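Local coordinates for FdxN element excision controlling factor protein (Anabaena variabilis, PDB 2OKF), which probably takes part, as an XisH-type excision controlling factor, in the site-specific recombination of nitrogen-fixation genes, and may bind nucleic acid, at residues A[71-74]-A[75-79]. Residues are numbered along the deposited sequence; the frame is centred on the assembly and turned at random.
Sequences SEFH and TALGQ. With EDO (1,2-ethanediol), chain I.
F73 and L77, one turn apart on a continuous helix, meet where L77 CB lies over one face of the F73 ring, offset toward its rim, with CE1 of F73 4.3 Å from CB of L77. F73 CG, anti to the backbone N (chi1 -176°), lies beside the carbonyl carbon, which sets the ring alongside L77. Its flat, apolar surface suits a buried place against I117 and I118 of helix 112-120, and F109 meets it edge-to-face.

The backbone supplies the polar contacts, each an i to i+4 bond. L77 N reaches F73 O at 2.8 Å and G78 N bonds H74 O, satisfying the carbonyls of two buried residues; G78, a glycine, brings only backbone there. A76 N likewise bonds E72 O, and the small A76 CB comes within 3.4 Å of that oxygen. The bond from T75 N to S71 O is long and weak.

T75 and H74 face the second subunit: the T75 hydroxyl suits a bond to its counterpart, T75 OG1, while H74 offers ND1 to N82 ND2 and its ring to Y83 of that subunit. The long amide of Q79 bonds K61 NZ through OE1 and, through NE2, an ethanediol probably from the crystallisation liquor.

This is regular alpha-helix, the connecting helix of a beta-alpha-beta unit between strands 54-60 and 94-101, consistent with the PDDEXK clan to which the XisH family is assigned.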
# COMPACT_ATOMS: atom_id res chain seq x y z
N SER A 71 3.71 5.67 8.19
CA SER A 71 4.58 4.75 7.46
C SER A 71 4.06 3.31 7.58
O SER A 71 4.06 2.54 6.59
CB SER A 71 6.02 4.80 7.98
OG SER A 71 6.08 4.39 9.30
N GLU A 72 3.60 2.95 8.78
CA GLU A 72 3.05 1.61 9.02
C GLU A 72 1.81 1.44 8.18
O GLU A 72 1.56 0.36 7.62
CB GLU A 72 2.71 1.46 10.50
CG GLU A 72 3.93 1.49 11.35
CD GLU A 72 3.69 1.76 12.84
OE1 GLU A 72 2.60 2.20 13.26
OE2 GLU A 72 4.65 1.52 13.60
N PHE A 73 1.02 2.50 8.07
CA PHE A 73 -0.21 2.49 7.30
C PHE A 73 0.06 2.31 5.81
O PHE A 73 -0.64 1.55 5.18
CB PHE A 73 -1.09 3.71 7.60
CG PHE A 73 -2.42 3.71 6.89
CD1 PHE A 73 -3.27 2.61 6.98
CD2 PHE A 73 -2.85 4.81 6.14
CE1 PHE A 73 -4.50 2.61 6.28
CE2 PHE A 73 -4.10 4.83 5.55
CZ PHE A 73 -4.90 3.74 5.61
N HIS A 74 1.05 3.01 5.26
CA HIS A 74 1.37 2.81 3.84
C HIS A 74 1.56 1.30 3.54
O HIS A 74 1.01 0.75 2.60
CB HIS A 74 2.65 3.51 3.40
CG HIS A 74 2.60 4.99 3.44
ND1 HIS A 74 1.54 5.71 2.94
CD2 HIS A 74 3.54 5.89 3.84
CE1 HIS A 74 1.83 7.00 3.05
NE2 HIS A 74 3.04 7.14 3.57
N THR A 75 2.43 0.66 4.31
CA THR A 75 2.72 -0.75 4.07
C THR A 75 1.49 -1.62 4.31
O THR A 75 1.16 -2.51 3.51
CB THR A 75 3.90 -1.19 4.90
OG1 THR A 75 5.05 -0.43 4.53
CG2 THR A 75 4.18 -2.67 4.68
N ALA A 76 0.78 -1.37 5.41
CA ALA A 76 -0.43 -2.14 5.71
C ALA A 76 -1.48 -2.04 4.59
O ALA A 76 -2.15 -3.02 4.27
CB ALA A 76 -1.06 -1.72 7.02
N LEU A 77 -1.64 -0.83 4.06
CA LEU A 77 -2.62 -0.57 3.01
C LEU A 77 -2.21 -1.29 1.71
O LEU A 77 -3.05 -1.90 1.03
CB LEU A 77 -2.76 0.93 2.77
CG LEU A 77 -3.75 1.34 1.70
CD1 LEU A 77 -5.21 0.87 1.98
CD2 LEU A 77 -3.65 2.85 1.54
N GLY A 78 -0.95 -1.16 1.32
CA GLY A 78 -0.46 -1.83 0.12
C GLY A 78 -0.61 -3.33 0.21
O GLY A 78 -1.07 -3.99 -0.73
N GLN A 79 -0.23 -3.88 1.37
CA GLN A 79 -0.43 -5.30 1.62
C GLN A 79 -1.91 -5.67 1.50
O GLN A 79 -2.28 -6.67 0.86
CB GLN A 79 0.16 -5.70 2.99
CG GLN A 79 1.69 -5.66 3.02
CD GLN A 79 2.30 -5.75 4.42
OE1 GLN A 79 1.64 -5.44 5.41
NE2 GLN A 79 3.59 -6.09 4.48
C1 EDO I . 5.65 -8.59 2.88
O1 EDO I . 6.08 -7.25 3.16
C2 EDO I . 6.52 -9.13 1.75
O2 EDO I . 5.83 -10.14 1.00